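Side-chain contacts in bacterial leucyl aminopeptidase (Legionella pneumophila, PDB 6ESL), which probably removes leucine and other N-terminal residues from peptides as a secreted two-zinc aminopeptidase of family M28, and serves nutrient acquisition during infection of amoebas: residues V26-C29 / L30-K33; D51-S54 / S55-E58; T304-D307 / L308-L312. One frame throughout, in Å; residues are numbered along the deposited sequence.

Overall arrangement
From the N terminus, contact 1 is a single turn of helix where strand 21-27 gives way to helix 28-31. Contact 2 follows where strand 47-53 turns into helix 57-67, the two centres about 15 Å apart. Both lie at ends of neighbouring strands of the same antiparallel sheet, and so join the small N-terminal sheet to its helices. Contact 3 comes much later, in the M28 family region, where it starts helix 306-320 of a beta-alpha-beta unit; its centre is about 28 Å from that of contact 1 and about 39 Å from that of contact 2. Each closes only a local turn, in series, none nesting or crossing. All three touch the second subunit.

Contact 1 (V26-C29 / L30-K33); sequences VPQC and LAAK
The junction of strand 21-27 with the short helix 28-31 is built round Val26 and Leu30, with Pro27 in the N-cap position. Val26 CG1 lies 3.8 Å from Leu30 CG, and the two side chains cross at about a right angle. The first torsion of Val26 explains the meeting: CG1 stands opposite the backbone N (chi1 -172°), which brings it beside the carbonyl and over the coming turn. The same methyl is 3.7 Å from Ala31 N and 4.2 Å from Ala31 CB, so the strand's last branched residue covers the first helical turn; a side chain as small as alanine's leaves room for it there.

The ring of Pro27 fixes phi near the value needed (-59°), and its carbonyl is the acceptor for the first turn: Ala31 N donates to Pro27 O at 2.8 Å. Ala32 N then reaches Gln28 O at 2.9 Å, and Lys33 N turns back to Leu30 O at 2.9 Å. Cys29 and Gln28 start out away from the turn, and their ends are held elsewhere: Cys29 SG forms the disulfide with Cys69, while Gln28 NE2 donates to Asn44 O and Glu43 OE1.

Around the turn, Leu30 packs on Leu63 and Ala64 of helix 57-67, and Val26 on Ile50 of strand 47-53, where Lys48 also touches Ala31. Backbone bonds from Val26 to Lys48 and from Gln28 to Glu46 continue the sheet up to the helix, and Pro27 packs on Tyr331 of the second subunit.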
# COMPACT_ATOMS: atom_id res chain seq x y z
N VAL B 26 21.40 -1.92 -14.18
CA VAL B 26 21.06 -0.54 -14.39
C VAL B 26 19.70 -0.43 -15.12
O VAL B 26 19.50 -1.08 -16.19
CB VAL B 26 22.19 0.11 -15.16
CG1 VAL B 26 22.02 1.61 -15.27
CG2 VAL B 26 23.53 -0.10 -14.47
N PRO B 27 18.80 0.41 -14.62
CA PRO B 27 17.57 0.72 -15.42
C PRO B 27 17.88 1.31 -16.77
O PRO B 27 18.86 2.09 -16.95
CB PRO B 27 16.84 1.79 -14.55
CG PRO B 27 17.52 1.72 -13.22
CD PRO B 27 18.90 1.24 -13.41
N GLN B 28 17.06 0.95 -17.77
CA GLN B 28 17.26 1.54 -19.16
C GLN B 28 17.43 3.07 -19.20
O GLN B 28 18.31 3.58 -19.90
CB GLN B 28 16.16 1.11 -20.16
CG GLN B 28 16.22 -0.37 -20.53
CD GLN B 28 17.34 -0.77 -21.51
OE1 GLN B 28 18.18 0.06 -21.93
NE2 GLN B 28 17.36 -2.05 -21.85
N CYS B 29 16.64 3.74 -18.37
CA CYS B 29 16.63 5.20 -18.38
C CYS B 29 17.98 5.74 -18.00
O CYS B 29 18.45 6.64 -18.60
CB CYS B 29 15.57 5.75 -17.45
SG CYS B 29 15.66 5.27 -15.68
N LEU B 30 18.62 5.13 -16.99
CA LEU B 30 20.00 5.51 -16.62
C LEU B 30 21.04 4.99 -17.59
O LEU B 30 22.02 5.71 -17.95
CB LEU B 30 20.26 4.99 -15.20
CG LEU B 30 21.65 5.29 -14.59
CD1 LEU B 30 22.07 6.77 -14.63
CD2 LEU B 30 21.60 4.81 -13.20
N ALA B 31 20.88 3.74 -18.02
CA ALA B 31 21.83 3.13 -18.98
C ALA B 31 22.00 3.98 -20.22
O ALA B 31 23.11 4.12 -20.72
CB ALA B 31 21.38 1.72 -19.37
N ALA B 32 20.90 4.60 -20.69
CA ALA B 32 20.98 5.46 -21.86
C ALA B 32 21.97 6.65 -21.71
O ALA B 32 22.48 7.09 -22.69
CB ALA B 32 19.60 5.95 -22.27
N LYS B 33 22.23 7.12 -20.49
CA LYS B 33 23.06 8.29 -20.28
C LYS B 33 24.50 7.96 -19.90
O LYS B 33 25.31 8.86 -19.78
CB LYS B 33 22.45 9.20 -19.20
CG LYS B 33 20.96 9.60 -19.40
CD LYS B 33 20.67 10.61 -20.53
CE LYS B 33 21.22 12.04 -20.28
NZ LYS B 33 21.40 12.92 -21.52

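Contact 2 (D51-S54 / S55-E58); sequences DVLS and SDVE
Val52 and Val57 meet across a 3-10 turn that carries the chain from strand 47-53 into helix 57-67, Val52 CG2 lying 4.1 Å from Val57 CG2 with the side chains at about a right angle. Beta-branched valines suit this buried spot, one near the end of strand 47-53, the other at the start of helix 57-67.

The turn itself is held by backbone polar atoms. Leu53 O accepts from Asp56 N at 3.1 Å; this donor stands well above the carbonyl plane, 56° out of it, while the angle at the hydrogen is a fair 159°. One residue on, Val57 N points to Ser54 O, a weak bond of 3.3 Å. Ser54 O has further partners: a water donates to it at 2.8 Å, and Arg258 NH2 of the second subunit bonds to it as well. That water accepts from Glu58 N at 3.0 Å, so it bridges a carbonyl of the turn to an amide of the first turn of the helix.

Two side chains find polar partners outside the turn: Ser54 OG makes a weak bond to Val20 O, and Glu58 OE2 accepts from Asp214 N of the second subunit. Ser54 packs on Trp185 of that subunit, where a short side chain fits. Ser55 folds its hydroxyl back between its own N and carbonyl carbon (chi1 63°), which sets it alongside Leu53: Ser55 OG comes within 3.6 Å of the methyl Leu53 CD1.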
# COMPACT_ATOMS: atom_id res chain seq x y z
N ASP B 51 29.21 -4.23 -17.34
CA ASP B 51 30.48 -4.41 -16.70
C ASP B 51 31.20 -3.11 -16.79
O ASP B 51 31.32 -2.54 -17.91
CB ASP B 51 31.31 -5.49 -17.50
CG ASP B 51 32.62 -5.78 -16.85
OD1 ASP B 51 33.59 -5.06 -17.11
OD2 ASP B 51 32.67 -6.65 -15.98
N VAL B 52 31.83 -2.69 -15.72
CA VAL B 52 32.58 -1.47 -15.71
C VAL B 52 33.76 -1.59 -14.79
O VAL B 52 33.81 -2.47 -14.00
CB VAL B 52 31.73 -0.31 -15.17
CG1 VAL B 52 30.53 -0.12 -16.04
CG2 VAL B 52 31.32 -0.58 -13.74
N LEU B 53 34.73 -0.72 -14.92
CA LEU B 53 35.84 -0.69 -13.99
C LEU B 53 35.32 -0.20 -12.65
O LEU B 53 34.47 0.66 -12.60
CB LEU B 53 36.87 0.31 -14.41
CG LEU B 53 37.77 0.09 -15.61
CD1 LEU B 53 38.88 1.09 -15.49
CD2 LEU B 53 38.31 -1.31 -15.59
N SER B 54 35.87 -0.68 -11.54
CA SER B 54 35.46 -0.23 -10.21
C SER B 54 35.75 1.24 -9.93
O SER B 54 35.08 1.87 -9.16
CB SER B 54 36.03 -1.09 -9.09
OG SER B 54 37.40 -0.97 -9.02
N SER B 55 36.78 1.75 -10.55
CA SER B 55 37.16 3.12 -10.46
C SER B 55 36.12 4.06 -11.08
O SER B 55 36.24 5.22 -10.93
CB SER B 55 38.51 3.31 -11.14
OG SER B 55 38.42 3.00 -12.48
N ASP B 56 35.19 3.56 -11.86
CA ASP B 56 34.16 4.37 -12.52
C ASP B 56 32.80 4.30 -11.83
O ASP B 56 31.87 4.98 -12.28
CB ASP B 56 34.01 3.95 -14.02
CG ASP B 56 35.16 4.33 -14.85
OD1 ASP B 56 35.85 5.32 -14.61
OD2 ASP B 56 35.45 3.62 -15.86
N VAL B 57 32.63 3.48 -10.78
CA VAL B 57 31.35 3.28 -10.14
C VAL B 57 30.81 4.55 -9.51
O VAL B 57 29.64 4.80 -9.60
CB VAL B 57 31.40 2.10 -9.12
CG1 VAL B 57 30.22 2.02 -8.24
CG2 VAL B 57 31.59 0.76 -9.86
N GLU B 58 31.63 5.29 -8.83
CA GLU B 58 31.21 6.53 -8.15
C GLU B 58 30.72 7.58 -9.19
O GLU B 58 29.78 8.32 -8.95
CB GLU B 58 32.43 7.12 -7.37
CG GLU B 58 31.96 8.12 -6.32
CD GLU B 58 32.97 8.32 -5.23
OE1 GLU B 58 33.71 9.29 -5.38
OE2 GLU B 58 33.02 7.51 -4.25
O HOH W 1 34.33 4.29 -8.02

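Contact 3 (T304-D307 / L308-L312); sequences TDRD and LSNYL
Asp305 caps the start of helix 306-320 by way of Leu308. Asp305 CB rests 4.0 Å from Leu308 CB, the two side chains crossing at about a right angle. CG swings opposite the backbone N (chi1 -178°), which carries the carboxylate over the first turn. There Asp305 OD2 accepts a hydrogen bond from Leu308 N at 2.7 Å, met on its anti side and 21° out of the carboxylate plane, and it also lies 3.4 Å from Leu308 CB. Aspartate suits the N-cap because its short acid arm reaches an amide left without a helical acceptor, and its negative charge would probably interact favourably with the positive end of the helix dipole.

Asp305 O accepts two bonds, from Ser309 OG at 2.6 Å and from Ser309 N at 3.0 Å, arriving from opposite faces of the carbonyl plane. A serine hydroxyl is short enough to fold back to the preceding turn. Further on, Arg306 and Asn310 run side by side, their guanidinium and amide planes 72° apart. One water accepts from Arg306 NE at 2.9 Å and from Asn310 ND2; another accepts from ND2 and donates to Asp307 OD1, so the amide nitrogen is gripped by both.

Asp307 OD2 forms a salt bridge with Arg328 of the second subunit, and Arg306 NH1 bonds to Thr304 O of the second subunit, a bond also made in the other direction. Leu308 packs on Ala347 of strand 346-350 and Phe386 of helix 373-391. The whole is an N-capped helix start in the beta-alpha-beta unit of strand 297-300, helix 306-320 and strand 324-327.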
# COMPACT_ATOMS: atom_id res chain seq x y z
N THR B 304 -6.74 -3.91 -4.78
CA THR B 304 -6.85 -2.49 -4.97
C THR B 304 -5.44 -1.92 -5.37
O THR B 304 -4.44 -2.52 -5.07
CB THR B 304 -7.23 -1.76 -3.68
OG1 THR B 304 -6.37 -2.09 -2.61
CG2 THR B 304 -8.72 -2.08 -3.25
N ASP B 305 -5.45 -0.75 -5.95
CA ASP B 305 -4.27 -0.04 -6.39
C ASP B 305 -3.65 0.60 -5.20
O ASP B 305 -4.27 1.34 -4.46
CB ASP B 305 -4.61 1.01 -7.43
CG ASP B 305 -3.40 1.76 -7.94
OD1 ASP B 305 -2.66 1.12 -8.70
OD2 ASP B 305 -3.17 2.97 -7.56
N ARG B 306 -2.37 0.31 -5.03
CA ARG B 306 -1.61 0.84 -3.93
C ARG B 306 -1.53 2.34 -3.87
O ARG B 306 -1.83 2.94 -2.81
CB ARG B 306 -0.20 0.17 -3.94
CG ARG B 306 0.80 0.84 -2.98
CD ARG B 306 2.09 0.07 -2.94
NE ARG B 306 2.76 0.33 -1.64
CZ ARG B 306 3.89 -0.27 -1.25
NH1 ARG B 306 4.49 -1.20 -2.02
NH2 ARG B 306 4.46 0.09 -0.11
N ASP B 307 -1.14 3.02 -4.95
CA ASP B 307 -1.10 4.48 -4.92
C ASP B 307 -2.46 5.12 -4.73
O ASP B 307 -2.60 6.08 -4.02
CB ASP B 307 -0.43 5.07 -6.16
CG ASP B 307 1.06 4.80 -6.21
OD1 ASP B 307 1.66 4.42 -5.18
OD2 ASP B 307 1.64 4.99 -7.30
N LEU B 308 -3.51 4.59 -5.38
CA LEU B 308 -4.84 5.23 -5.21
C LEU B 308 -5.35 5.05 -3.77
O LEU B 308 -5.96 5.96 -3.21
CB LEU B 308 -5.82 4.66 -6.24
CG LEU B 308 -7.18 5.38 -6.29
CD1 LEU B 308 -7.01 6.79 -6.77
CD2 LEU B 308 -8.14 4.61 -7.19
N SER B 309 -5.06 3.91 -3.17
CA SER B 309 -5.44 3.58 -1.78
C SER B 309 -4.76 4.51 -0.80
O SER B 309 -5.42 5.13 0.09
CB SER B 309 -5.16 2.13 -1.43
OG SER B 309 -5.80 1.22 -2.31
N ASN B 310 -3.48 4.70 -1.01
CA ASN B 310 -2.75 5.74 -0.22
C ASN B 310 -3.31 7.13 -0.39
O ASN B 310 -3.42 7.86 0.58
CB ASN B 310 -1.25 5.79 -0.59
CG ASN B 310 -0.47 4.52 -0.15
OD1 ASN B 310 -0.88 3.79 0.76
ND2 ASN B 310 0.75 4.34 -0.76
N TYR B 311 -3.69 7.48 -1.60
CA TYR B 311 -4.33 8.75 -1.82
C TYR B 311 -5.69 8.90 -1.04
O TYR B 311 -5.97 9.93 -0.43
CB TYR B 311 -4.58 8.98 -3.32
CG TYR B 311 -5.10 10.32 -3.63
CD1 TYR B 311 -4.35 11.46 -3.34
CD2 TYR B 311 -6.32 10.48 -4.29
CE1 TYR B 311 -4.85 12.73 -3.68
CE2 TYR B 311 -6.85 11.71 -4.58
CZ TYR B 311 -6.11 12.84 -4.31
OH TYR B 311 -6.62 14.08 -4.62
N LEU B 312 -6.49 7.85 -1.04
CA LEU B 312 -7.68 7.87 -0.18
C LEU B 312 -7.34 8.13 1.28
O LEU B 312 -8.00 8.85 1.92
CB LEU B 312 -8.48 6.54 -0.23
CG LEU B 312 -9.25 6.17 -1.43
CD1 LEU B 312 -10.15 4.99 -0.96
CD2 LEU B 312 -10.07 7.26 -2.02
O HOH W 2 2.30 2.02 0.67
O HOH W 3 1.56 6.05 -2.93